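Local atomic coordinates of hypothetical protein (Leishmania major, PDB entry 3LJN), a protein that is of unknown function but is built from ankyrin repeats, a fold that commonly mediates binding to other proteins. Residues S251-M256 with V289-V294; A255-T260 with K302-Q307; A56-C61 with G76-L81. All coordinates share one frame; numbering follows the deposited sequence.

Contact 1: residues S251-M256 with V289-V294; sequences SVRAAM and VWLDFV
Arg253 and Leu291 join the C-terminal end of helix 247-253 to an irregular connecting segment, a helix-end-to-loop contact in the C-terminal part of this ankyrin repeat protein. It illustrates how a carbonyl at the close of a helix can bond to a passing chain. Leu291 N donates to Arg253 O at 3.2 Å, with an N-H...O angle of 166°, approaching from above the carbonyl plane. The side chain of the same arginine supplies a second bond in the reverse sense: NH1 reaches Val289 O at 2.9 Å, nearly straight at 177°, with the acceptor in the guanidinium plane and the donor in the carbonyl plane. Bends at chi2 and chi3 turn the arginine towards that carbonyl, while Leu291 CD2 lies over one guanidinium face and its chain runs across the arginine at about a right angle.

Apolar and ring-edge contacts add to these bonds. Ala254 CB meets Leu291 CD1 at 3.8 Å and approaches the edge of the Phe293 ring, 3.6 Å from CZ. The Trp290 indole presents its CE3-CZ3 edge to the carbonyl oxygens of Arg253 and Val252. A type I turn from Leu291 to Val294 then brings Val294 CG2 up to the carbonyl oxygens of Arg253 and Ala254. Beyond the contact, Trp290 packs on Val305 and Leu306 of helix 300-317, whereas Ala254 rests on Ile219 of helix 216-219.

Contact 2: residues A255-T260 with K302-Q307; sequences AMVLLT and KQEVLQ
Val257 and Val305 face each other where the first turn of helix 257-266 packs on helix 300-317, with Glu304 bordering them. No hydrogen bond passes between the two segments, so the contact is a worked example of helix packing in which the placement of side-chain branches matters. Val305 has CG1 anti to its carbonyl carbon (chi1 -65°), and this branch does the touching: it lies 3.3 Å from Ala255 O and 4.3 Å from Val257 CG2. The same methyl lies 4.0 Å from Thr260 OG1, the two side chains crossing at about a right angle.

Glu304 takes another course. Its chain is extended beyond CG, with CG set trans to the backbone N (chi1 -160°), and it carries the carboxylate along the border of the contact to the branches of Val257. The glutamate crosses the valine at about a right angle, with OE1 near both methyls and OE2 near CG1, its aliphatic CG adding a further contact 3.7 Å from Val257 CG1.

Thr260 also turns a polar group back on its own chain. OG1 donates to Met256 O at 2.6 Å, tilted 20° from the carbonyl plane, and Met256 occupies the N-cap position, so the hydroxyl ties the helix start to its first turn. Ser251 OG is a further hydrogen-bonding partner of this hydroxyl, from the preceding helix. This helix-on-helix packing, which joins the last modelled helix to the rest of the array, is consistent with the stacked-helix architecture of ankyrin repeat proteins.

Contact 3: residues A56-C61 with G76-L81; sequences ALHLAC and GEVHSL
His58 and Val78 meet obliquely, the imidazole of a helix set against one methyl of the extended segment that passes beside it. Val78 CG1 approaches His58 CE1 at 3.4 Å. The valine divides its two branches between neighbouring helical residues: CG1 serves the histidine, and CG2 turns to Leu57, whose CB lies 4.0 Å away. This division follows from a first torsion of 158°, which sets CG1 trans to the backbone N and CG2 trans to the carbonyl carbon, so that one residue spans two consecutive positions of helix 56-63.

The imidazole meets the backbone of the same segment in a different way. Ser80 O lies at the ring edge, in its plane, 3.5 Å from CE1. Two hydrogen bonds from outside the two segments hold the ring: ND1 is bonded to Thr55 N, just ahead of the helix, and NE2 makes a weak bond to Gln85 O further along the chain. With both nitrogens engaged on backbone atoms, rotation of the buried ring should be restricted. Ser80, whose OG comes within 3.8 Å of His58 CE1, directs that hydroxyl into a hydrogen bond with Gly53 O. Pro87, at the start of helix 87-93, adds apolar contacts to Leu57, His58 and Val78.

Thr55, Ala56, Leu57 and His58 form a variant of the TPLH signature of ankyrin repeats. The bond between ND1 and the backbone N of Thr55, with the weak NE2 bond to Gln85 O, matches the hydrogen bonding of that signature.

From the N terminus, contact 3 comes first, joining 56-61 to 76-81 and closing a short, mostly helical loop that contains helix 66-75. The chain then runs through the intervening helices before contacts 1 and 2 begin, in series with contact 3 and on the opposite side of the chain's centre, about 49 and 54 Å away between centres. These two overlap at Ala255 and Met256. They start from the same stretch, the loop of contact 1 closing first at 289-294 and that of contact 2 later at 302-307. Together they tie helices 247-253 and 257-266 to the long connection and to helix 300-317.

Contact 1: residues S251-M256 with V289-V294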
ATOM      1  N   SER A 251       3.174  20.838  -8.712  1.00 38.76           N
ATOM      2  CA  SER A 251       3.617  20.601 -10.067  1.00 38.90           C
ATOM      3  C   SER A 251       4.401  21.778 -10.596  1.00 37.83           C
ATOM      4  O   SER A 251       5.436  21.624 -11.218  1.00 38.03           O
ATOM      5  CB  SER A 251       2.434  20.379 -10.966  1.00 39.75           C
ATOM      6  OG  SER A 251       2.883  20.066 -12.263  1.00 40.41           O
ATOM      7  N   VAL A 252       3.870  22.964 -10.353  1.00 37.07           N
ATOM      8  CA  VAL A 252       4.557  24.210 -10.673  1.00 36.42           C
ATOM      9  C   VAL A 252       5.915  24.203  -9.990  1.00 36.27           C
ATOM     10  O   VAL A 252       6.944  24.308 -10.670  1.00 36.51           O
ATOM     11  CB  VAL A 252       3.727  25.448 -10.228  1.00 36.06           C
ATOM     12  CG1 VAL A 252       4.557  26.703 -10.308  1.00 35.83           C
ATOM     13  CG2 VAL A 252       2.484  25.587 -11.104  1.00 36.55           C
ATOM     14  N   ARG A 253       5.899  24.034  -8.663  1.00 36.27           N
ATOM     15  CA  ARG A 253       7.109  24.023  -7.837  1.00 36.54           C
ATOM     16  C   ARG A 253       8.127  22.944  -8.191  1.00 37.22           C
ATOM     17  O   ARG A 253       9.319  23.123  -7.968  1.00 37.62           O
ATOM     18  CB  ARG A 253       6.744  23.835  -6.375  1.00 37.00           C
ATOM     19  CG  ARG A 253       6.122  25.050  -5.731  1.00 36.85           C
ATOM     20  CD  ARG A 253       6.637  25.192  -4.336  1.00 37.78           C
ATOM     21  NE  ARG A 253       5.936  24.355  -3.372  1.00 38.75           N
ATOM     22  CZ  ARG A 253       6.497  23.779  -2.304  1.00 40.07           C
ATOM     23  NH1 ARG A 253       7.805  23.890  -2.052  1.00 40.53           N
ATOM     24  NH2 ARG A 253       5.732  23.062  -1.483  1.00 41.32           N
ATOM     25  N   ALA A 254       7.663  21.820  -8.718  1.00 37.72           N
ATOM     26  CA  ALA A 254       8.562  20.757  -9.148  1.00 38.78           C
ATOM     27  C   ALA A 254       9.110  20.994 -10.552  1.00 39.00           C
ATOM     28  O   ALA A 254       9.845  20.146 -11.060  1.00 40.20           O
ATOM     29  CB  ALA A 254       7.838  19.415  -9.101  1.00 39.85           C
ATOM     30  N   ALA A 255       8.785  22.146 -11.155  1.00 38.24           N
ATOM     31  CA  ALA A 255       8.975  22.384 -12.593  1.00 38.86           C
ATOM     32  C   ALA A 255       7.995  21.447 -13.303  1.00 39.59           C
ATOM     33  O   ALA A 255       6.789  21.610 -13.142  1.00 39.09           O
ATOM     34  CB  ALA A 255      10.405  22.149 -13.017  1.00 40.00           C
HETATM   35  N   MSE A 256       8.455  20.444 -14.031  1.00 41.10           N
HETATM   36  CA  MSE A 256       7.526  19.401 -14.495  1.00 42.27           C
HETATM   37  C   MSE A 256       6.468  20.027 -15.383  1.00 42.33           C
HETATM   38  O   MSE A 256       5.382  20.363 -14.918  1.00 41.52           O
HETATM   39  CB  MSE A 256       6.847  18.642 -13.322  1.00 42.09           C
HETATM   40  CG  MSE A 256       7.791  17.730 -12.477  1.00 42.83           C
HETATM   41 SE   MSE A 256       6.856  16.315 -11.377  1.00 44.20          SE
HETATM   42  CE  MSE A 256       5.059  17.114 -11.359  1.00 43.11           C
ATOM     43  N   VAL A 289       8.892  28.536  -4.108  1.00 38.93           N
ATOM     44  CA  VAL A 289       9.861  27.754  -3.347  1.00 39.87           C
ATOM     45  C   VAL A 289      10.099  26.446  -4.096  1.00 39.18           C
ATOM     46  O   VAL A 289       9.558  25.403  -3.738  1.00 39.19           O
ATOM     47  CB  VAL A 289       9.346  27.459  -1.906  1.00 40.99           C
ATOM     48  CG1 VAL A 289      10.383  26.670  -1.094  1.00 42.44           C
ATOM     49  CG2 VAL A 289       8.969  28.743  -1.204  1.00 42.01           C
ATOM     50  N   TRP A 290      10.930  26.510  -5.128  1.00 39.01           N
ATOM     51  CA  TRP A 290      11.240  25.337  -5.950  1.00 38.79           C
ATOM     52  C   TRP A 290      11.703  24.156  -5.123  1.00 39.79           C
ATOM     53  O   TRP A 290      12.409  24.343  -4.152  1.00 40.97           O
ATOM     54  CB  TRP A 290      12.356  25.660  -6.927  1.00 39.29           C
ATOM     55  CG  TRP A 290      12.117  26.837  -7.748  1.00 38.95           C
ATOM     56  CD1 TRP A 290      12.732  28.038  -7.634  1.00 39.84           C
ATOM     57  CD2 TRP A 290      11.203  26.945  -8.834  1.00 38.11           C
ATOM     58  NE1 TRP A 290      12.259  28.903  -8.590  1.00 39.62           N
ATOM     59  CE2 TRP A 290      11.317  28.254  -9.344  1.00 38.54           C
ATOM     60  CE3 TRP A 290      10.300  26.064  -9.431  1.00 37.43           C
ATOM     61  CZ2 TRP A 290      10.553  28.708 -10.422  1.00 38.29           C
ATOM     62  CZ3 TRP A 290       9.532  26.517 -10.506  1.00 37.15           C
ATOM     63  CH2 TRP A 290       9.668  27.823 -10.989  1.00 37.57           C
ATOM     64  N   LEU A 291      11.343  22.941  -5.529  1.00 39.72           N
ATOM     65  CA  LEU A 291      11.769  21.732  -4.803  1.00 41.10           C
ATOM     66  C   LEU A 291      13.237  21.394  -5.089  1.00 42.32           C
ATOM     67  O   LEU A 291      13.812  21.874  -6.052  1.00 42.08           O
ATOM     68  CB  LEU A 291      10.856  20.541  -5.116  1.00 41.16           C
ATOM     69  CG  LEU A 291       9.353  20.763  -4.923  1.00 40.36           C
ATOM     70  CD1 LEU A 291       8.617  19.534  -5.343  1.00 40.97           C
ATOM     71  CD2 LEU A 291       8.998  21.115  -3.513  1.00 41.02           C
ATOM     72  N   ASP A 292      13.832  20.562  -4.246  1.00 44.02           N
ATOM     73  CA  ASP A 292      15.293  20.431  -4.168  1.00 45.69           C
ATOM     74  C   ASP A 292      15.969  19.788  -5.377  1.00 46.22           C
ATOM     75  O   ASP A 292      17.062  20.201  -5.767  1.00 47.10           O
ATOM     76  CB  ASP A 292      15.673  19.665  -2.899  1.00 47.80           C
ATOM     77  CG  ASP A 292      15.093  20.307  -1.649  1.00 47.93           C
ATOM     78  OD1 ASP A 292      14.333  21.315  -1.812  1.00 46.24           O
ATOM     79  OD2 ASP A 292      15.389  19.804  -0.522  1.00 50.05           O
ATOM     80  N   PHE A 293      15.324  18.771  -5.940  1.00 46.13           N
ATOM     81  CA  PHE A 293      15.718  18.164  -7.217  1.00 46.77           C
ATOM     82  C   PHE A 293      15.571  19.112  -8.427  1.00 45.46           C
ATOM     83  O   PHE A 293      15.871  18.699  -9.542  1.00 46.27           O
ATOM     84  CB  PHE A 293      14.861  16.917  -7.471  1.00 47.25           C
ATOM     85  CG  PHE A 293      13.378  17.207  -7.510  1.00 45.49           C
ATOM     86  CD1 PHE A 293      12.773  17.697  -8.669  1.00 44.26           C
ATOM     87  CD2 PHE A 293      12.592  17.030  -6.377  1.00 45.43           C
ATOM     88  CE1 PHE A 293      11.424  17.987  -8.707  1.00 42.95           C
ATOM     89  CE2 PHE A 293      11.239  17.319  -6.413  1.00 44.14           C
ATOM     90  CZ  PHE A 293      10.654  17.796  -7.584  1.00 42.87           C
ATOM     91  N   VAL A 294      15.058  20.333  -8.218  1.00 43.84           N
ATOM     92  CA  VAL A 294      14.972  21.381  -9.253  1.00 43.02           C
ATOM     93  C   VAL A 294      16.201  22.274  -9.155  1.00 44.03           C
ATOM     94  O   VAL A 294      16.503  22.741  -8.065  1.00 44.25           O
ATOM     95  CB  VAL A 294      13.761  22.317  -9.033  1.00 41.19           C
ATOM     96  CG1 VAL A 294      13.541  23.171 -10.235  1.00 40.76           C
ATOM     97  CG2 VAL A 294      12.525  21.542  -8.709  1.00 40.50           C
TER

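Contact 2: residues A255-T260 with K302-Q307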
ATOM      1  N   ALA A 255       8.785  22.146 -11.155  1.00 38.24           N
ATOM      2  CA  ALA A 255       8.975  22.384 -12.593  1.00 38.86           C
ATOM      3  C   ALA A 255       7.995  21.447 -13.303  1.00 39.59           C
ATOM      4  O   ALA A 255       6.789  21.610 -13.142  1.00 39.09           O
ATOM      5  CB  ALA A 255      10.405  22.149 -13.017  1.00 40.00           C
HETATM    6  N   MSE A 256       8.455  20.444 -14.031  1.00 41.10           N
HETATM    7  CA  MSE A 256       7.526  19.401 -14.495  1.00 42.27           C
HETATM    8  C   MSE A 256       6.468  20.027 -15.383  1.00 42.33           C
HETATM    9  O   MSE A 256       5.382  20.363 -14.918  1.00 41.52           O
HETATM   10  CB  MSE A 256       6.847  18.642 -13.322  1.00 42.09           C
HETATM   11  CG  MSE A 256       7.791  17.730 -12.477  1.00 42.83           C
HETATM   12 SE   MSE A 256       6.856  16.315 -11.377  1.00 44.20          SE
HETATM   13  CE  MSE A 256       5.059  17.114 -11.359  1.00 43.11           C
ATOM     14  N   VAL A 257       6.802  20.152 -16.667  1.00 43.70           N
ATOM     15  CA  VAL A 257       6.043  20.978 -17.600  1.00 44.10           C
ATOM     16  C   VAL A 257       4.792  20.269 -18.111  1.00 45.51           C
ATOM     17  O   VAL A 257       3.694  20.831 -18.047  1.00 45.06           O
ATOM     18  CB  VAL A 257       6.912  21.405 -18.799  1.00 45.63           C
ATOM     19  CG1 VAL A 257       6.171  22.416 -19.642  1.00 46.19           C
ATOM     20  CG2 VAL A 257       8.221  22.001 -18.333  1.00 44.84           C
ATOM     21  N   LEU A 258       4.956  19.040 -18.605  1.00 47.56           N
ATOM     22  CA  LEU A 258       3.820  18.249 -19.121  1.00 49.56           C
ATOM     23  C   LEU A 258       2.694  18.021 -18.098  1.00 48.67           C
ATOM     24  O   LEU A 258       1.529  18.215 -18.422  1.00 49.44           O
ATOM     25  CB  LEU A 258       4.287  16.904 -19.695  1.00 52.30           C
ATOM     26  CG  LEU A 258       5.221  16.921 -20.931  1.00 54.38           C
ATOM     27  CD1 LEU A 258       4.996  15.681 -21.846  1.00 58.20           C
ATOM     28  CD2 LEU A 258       5.107  18.224 -21.763  1.00 54.23           C
ATOM     29  N   LEU A 259       3.038  17.622 -16.872  1.00 47.43           N
ATOM     30  CA  LEU A 259       2.049  17.486 -15.809  1.00 46.83           C
ATOM     31  C   LEU A 259       1.314  18.799 -15.572  1.00 45.18           C
ATOM     32  O   LEU A 259       0.093  18.813 -15.426  1.00 45.81           O
ATOM     33  CB  LEU A 259       2.695  17.034 -14.508  1.00 45.92           C
ATOM     34  CG  LEU A 259       1.670  16.659 -13.419  1.00 46.18           C
ATOM     35  CD1 LEU A 259       1.249  15.168 -13.513  1.00 49.04           C
ATOM     36  CD2 LEU A 259       2.158  16.981 -12.018  1.00 44.59           C
ATOM     37  N   THR A 260       2.054  19.903 -15.544  1.00 43.46           N
ATOM     38  CA  THR A 260       1.453  21.214 -15.315  1.00 42.21           C
ATOM     39  C   THR A 260       0.453  21.637 -16.403  1.00 43.57           C
ATOM     40  O   THR A 260      -0.581  22.235 -16.084  1.00 43.42           O
ATOM     41  CB  THR A 260       2.501  22.311 -15.210  1.00 40.75           C
ATOM     42  OG1 THR A 260       3.492  21.947 -14.245  1.00 39.84           O
ATOM     43  CG2 THR A 260       1.849  23.625 -14.801  1.00 39.79           C
ATOM     44  N   LYS A 302      11.820  26.205 -15.461  1.00 42.04           N
ATOM     45  CA  LYS A 302      11.444  27.181 -14.452  1.00 40.84           C
ATOM     46  C   LYS A 302      10.720  28.308 -15.148  1.00 41.21           C
ATOM     47  O   LYS A 302       9.651  28.725 -14.714  1.00 40.18           O
ATOM     48  CB  LYS A 302      12.657  27.700 -13.670  1.00 41.41           C
ATOM     49  CG  LYS A 302      13.119  26.756 -12.564  1.00 40.91           C
ATOM     50  CD  LYS A 302      14.578  26.976 -12.156  1.00 42.34           C
ATOM     51  CE  LYS A 302      14.716  28.006 -11.049  1.00 42.31           C
ATOM     52  NZ  LYS A 302      15.817  27.643 -10.102  1.00 43.34           N
ATOM     53  N   GLN A 303      11.302  28.788 -16.243  1.00 43.06           N
ATOM     54  CA  GLN A 303      10.664  29.814 -17.062  1.00 44.06           C
ATOM     55  C   GLN A 303       9.284  29.329 -17.512  1.00 43.43           C
ATOM     56  O   GLN A 303       8.261  29.930 -17.172  1.00 42.69           O
ATOM     57  CB  GLN A 303      11.542  30.158 -18.268  1.00 46.72           C
ATOM     58  CG  GLN A 303      12.540  31.308 -18.021  1.00 48.18           C
ATOM     59  CD  GLN A 303      11.924  32.712 -18.293  1.00 49.23           C
ATOM     60  OE1 GLN A 303      12.597  33.613 -18.852  1.00 51.81           O
ATOM     61  NE2 GLN A 303      10.632  32.888 -17.917  1.00 47.64           N
ATOM     62  N   GLU A 304       9.281  28.204 -18.222  1.00 44.02           N
ATOM     63  CA  GLU A 304       8.092  27.637 -18.861  1.00 44.25           C
ATOM     64  C   GLU A 304       6.871  27.494 -17.954  1.00 42.40           C
ATOM     65  O   GLU A 304       5.840  28.079 -18.246  1.00 42.68           O
ATOM     66  CB  GLU A 304       8.438  26.274 -19.474  1.00 45.30           C
ATOM     67  CG  GLU A 304       7.454  25.803 -20.552  1.00 46.85           C
ATOM     68  CD  GLU A 304       7.923  24.529 -21.305  1.00 48.72           C
ATOM     69  OE1 GLU A 304       8.920  23.892 -20.860  1.00 48.50           O
ATOM     70  OE2 GLU A 304       7.281  24.163 -22.340  1.00 50.76           O
ATOM     71  N   VAL A 305       6.976  26.732 -16.866  1.00 40.90           N
ATOM     72  CA  VAL A 305       5.819  26.509 -15.968  1.00 39.59           C
ATOM     73  C   VAL A 305       5.141  27.804 -15.482  1.00 39.08           C
ATOM     74  O   VAL A 305       3.926  27.831 -15.264  1.00 38.87           O
ATOM     75  CB  VAL A 305       6.177  25.675 -14.723  1.00 38.45           C
ATOM     76  CG1 VAL A 305       6.589  24.271 -15.104  1.00 39.22           C
ATOM     77  CG2 VAL A 305       7.260  26.328 -13.952  1.00 37.98           C
ATOM     78  N   LEU A 306       5.923  28.871 -15.319  1.00 39.27           N
ATOM     79  CA  LEU A 306       5.415  30.145 -14.834  1.00 39.25           C
ATOM     80  C   LEU A 306       4.834  30.958 -15.952  1.00 40.78           C
ATOM     81  O   LEU A 306       3.976  31.808 -15.733  1.00 41.07           O
ATOM     82  CB  LEU A 306       6.539  30.950 -14.210  1.00 39.43           C
ATOM     83  CG  LEU A 306       7.217  30.413 -12.957  1.00 38.40           C
ATOM     84  CD1 LEU A 306       8.454  31.274 -12.700  1.00 39.37           C
ATOM     85  CD2 LEU A 306       6.258  30.448 -11.793  1.00 37.51           C
ATOM     86  N   GLN A 307       5.337  30.738 -17.154  1.00 42.15           N
ATOM     87  CA  GLN A 307       4.724  31.332 -18.328  1.00 44.08           C
ATOM     88  C   GLN A 307       3.321  30.684 -18.575  1.00 44.04           C
ATOM     89  O   GLN A 307       2.353  31.375 -18.875  1.00 45.04           O
ATOM     90  CB  GLN A 307       5.676  31.208 -19.526  1.00 46.05           C
ATOM     91  CG  GLN A 307       5.389  32.211 -20.628  1.00 48.68           C
ATOM     92  CD  GLN A 307       6.574  32.482 -21.583  1.00 51.10           C
ATOM     93  OE1 GLN A 307       7.751  32.391 -21.195  1.00 50.77           O
ATOM     94  NE2 GLN A 307       6.251  32.851 -22.838  1.00 53.98           N
TER

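Contact 3: residues A56-C61 with G76-L81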
ATOM      1  N   ALA A  56      -2.525 -23.629  15.534  1.00 35.60           N
ATOM      2  CA  ALA A  56      -2.145 -24.599  14.528  1.00 35.55           C
ATOM      3  C   ALA A  56      -1.890 -23.929  13.206  1.00 35.62           C
ATOM      4  O   ALA A  56      -0.935 -24.257  12.529  1.00 35.83           O
ATOM      5  CB  ALA A  56      -3.243 -25.634  14.372  1.00 35.72           C
ATOM      6  N   LEU A  57      -2.743 -22.992  12.830  1.00 35.79           N
ATOM      7  CA  LEU A  57      -2.626 -22.384  11.520  1.00 36.22           C
ATOM      8  C   LEU A  57      -1.350 -21.537  11.396  1.00 36.40           C
ATOM      9  O   LEU A  57      -0.647 -21.606  10.392  1.00 36.84           O
ATOM     10  CB  LEU A  57      -3.861 -21.540  11.216  1.00 36.79           C
ATOM     11  CG  LEU A  57      -3.972 -21.081   9.769  1.00 37.64           C
ATOM     12  CD1 LEU A  57      -3.625 -22.244   8.827  1.00 37.73           C
ATOM     13  CD2 LEU A  57      -5.355 -20.534   9.479  1.00 38.57           C
ATOM     14  N   HIS A  58      -1.049 -20.738  12.413  1.00 36.33           N
ATOM     15  CA  HIS A  58       0.206 -20.014  12.441  1.00 36.70           C
ATOM     16  C   HIS A  58       1.346 -20.972  12.094  1.00 36.76           C
ATOM     17  O   HIS A  58       2.193 -20.661  11.258  1.00 37.43           O
ATOM     18  CB  HIS A  58       0.474 -19.428  13.831  1.00 36.73           C
ATOM     19  CG  HIS A  58      -0.344 -18.220  14.172  1.00 37.24           C
ATOM     20  ND1 HIS A  58      -1.412 -18.271  15.039  1.00 37.22           N
ATOM     21  CD2 HIS A  58      -0.205 -16.920  13.826  1.00 38.13           C
ATOM     22  CE1 HIS A  58      -1.922 -17.060  15.180  1.00 38.12           C
ATOM     23  NE2 HIS A  58      -1.207 -16.220  14.456  1.00 38.68           N
ATOM     24  N   LEU A  59       1.344 -22.135  12.749  1.00 36.39           N
ATOM     25  CA  LEU A  59       2.419 -23.135  12.614  1.00 36.83           C
ATOM     26  C   LEU A  59       2.447 -23.820  11.253  1.00 37.31           C
ATOM     27  O   LEU A  59       3.515 -24.105  10.716  1.00 38.20           O
ATOM     28  CB  LEU A  59       2.312 -24.193  13.720  1.00 36.69           C
ATOM     29  CG  LEU A  59       3.070 -23.892  15.022  1.00 37.02           C
ATOM     30  CD1 LEU A  59       2.323 -24.397  16.247  1.00 36.81           C
ATOM     31  CD2 LEU A  59       4.479 -24.489  14.970  1.00 38.09           C
ATOM     32  N   ALA A  60       1.272 -24.097  10.707  1.00 37.01           N
ATOM     33  CA  ALA A  60       1.169 -24.626   9.366  1.00 37.72           C
ATOM     34  C   ALA A  60       1.800 -23.639   8.386  1.00 38.51           C
ATOM     35  O   ALA A  60       2.596 -24.028   7.532  1.00 39.58           O
ATOM     36  CB  ALA A  60      -0.276 -24.862   9.011  1.00 37.50           C
ATOM     37  N   CYS A  61       1.474 -22.359   8.527  1.00 38.30           N
ATOM     38  CA  CYS A  61       1.991 -21.345   7.618  1.00 39.33           C
ATOM     39  C   CYS A  61       3.486 -21.112   7.743  1.00 40.02           C
ATOM     40  O   CYS A  61       4.150 -20.794   6.771  1.00 41.31           O
ATOM     41  CB  CYS A  61       1.261 -20.040   7.837  1.00 39.26           C
ATOM     42  SG  CYS A  61      -0.494 -20.218   7.552  1.00 39.07           S
ATOM     43  N   GLY A  76     -11.596 -22.486  10.829  1.00 42.17           N
ATOM     44  CA  GLY A  76     -11.465 -21.487  11.885  1.00 42.15           C
ATOM     45  C   GLY A  76     -10.692 -20.231  11.533  1.00 42.11           C
ATOM     46  O   GLY A  76      -9.539 -20.293  11.083  1.00 41.01           O
ATOM     47  N   GLU A  77     -11.344 -19.089  11.752  1.00 43.64           N
ATOM     48  CA  GLU A  77     -10.697 -17.782  11.696  1.00 44.00           C
ATOM     49  C   GLU A  77      -9.837 -17.598  12.961  1.00 42.87           C
ATOM     50  O   GLU A  77     -10.365 -17.628  14.096  1.00 43.32           O
ATOM     51  CB  GLU A  77     -11.777 -16.696  11.623  1.00 46.48           C
ATOM     52  CG  GLU A  77     -11.304 -15.285  11.311  1.00 47.57           C
ATOM     53  CD  GLU A  77     -12.462 -14.373  10.850  1.00 50.55           C
ATOM     54  OE1 GLU A  77     -13.332 -14.002  11.687  1.00 52.11           O
ATOM     55  OE2 GLU A  77     -12.509 -14.026   9.645  1.00 51.67           O
ATOM     56  N   VAL A  78      -8.523 -17.428  12.770  1.00 41.72           N
ATOM     57  CA  VAL A  78      -7.597 -17.157  13.874  1.00 40.98           C
ATOM     58  C   VAL A  78      -7.764 -15.725  14.361  1.00 42.51           C
ATOM     59  O   VAL A  78      -7.572 -14.802  13.590  1.00 43.43           O
ATOM     60  CB  VAL A  78      -6.134 -17.359  13.431  1.00 39.75           C
ATOM     61  CG1 VAL A  78      -5.176 -16.588  14.335  1.00 39.74           C
ATOM     62  CG2 VAL A  78      -5.775 -18.852  13.400  1.00 38.40           C
ATOM     63  N   HIS A  79      -8.111 -15.554  15.639  1.00 43.07           N
ATOM     64  CA  HIS A  79      -8.278 -14.222  16.265  1.00 44.88           C
ATOM     65  C   HIS A  79      -7.197 -13.884  17.280  1.00 44.50           C
ATOM     66  O   HIS A  79      -7.445 -13.176  18.247  1.00 45.96           O
ATOM     67  CB  HIS A  79      -9.635 -14.140  16.979  1.00 46.62           C
ATOM     68  CG  HIS A  79     -10.796 -14.042  16.048  1.00 48.00           C
ATOM     69  ND1 HIS A  79     -11.003 -12.943  15.239  1.00 49.72           N
ATOM     70  CD2 HIS A  79     -11.807 -14.907  15.789  1.00 48.22           C
ATOM     71  CE1 HIS A  79     -12.094 -13.141  14.516  1.00 50.97           C
ATOM     72  NE2 HIS A  79     -12.601 -14.323  14.831  1.00 50.07           N
ATOM     73  N   SER A  80      -6.002 -14.401  17.079  1.00 42.84           N
ATOM     74  CA  SER A  80      -4.905 -14.095  17.969  1.00 42.72           C
ATOM     75  C   SER A  80      -3.692 -13.806  17.132  1.00 42.13           C
ATOM     76  O   SER A  80      -3.634 -14.158  15.959  1.00 41.47           O
ATOM     77  CB  SER A  80      -4.632 -15.259  18.918  1.00 41.67           C
ATOM     78  OG  SER A  80      -4.180 -16.396  18.210  1.00 40.06           O
ATOM     79  N   LEU A  81      -2.718 -13.167  17.761  1.00 42.64           N
ATOM     80  CA  LEU A  81      -1.513 -12.727  17.094  1.00 42.60           C
ATOM     81  C   LEU A  81      -0.340 -13.451  17.728  1.00 41.72           C
ATOM     82  O   LEU A  81      -0.346 -13.708  18.926  1.00 41.89           O
ATOM     83  CB  LEU A  81      -1.370 -11.215  17.259  1.00 44.57           C
ATOM     84  CG  LEU A  81      -2.462 -10.406  16.555  1.00 45.98           C
ATOM     85  CD1 LEU A  81      -2.854  -9.185  17.368  1.00 48.27           C
ATOM     86  CD2 LEU A  81      -2.031 -10.023  15.144  1.00 46.24           C
TER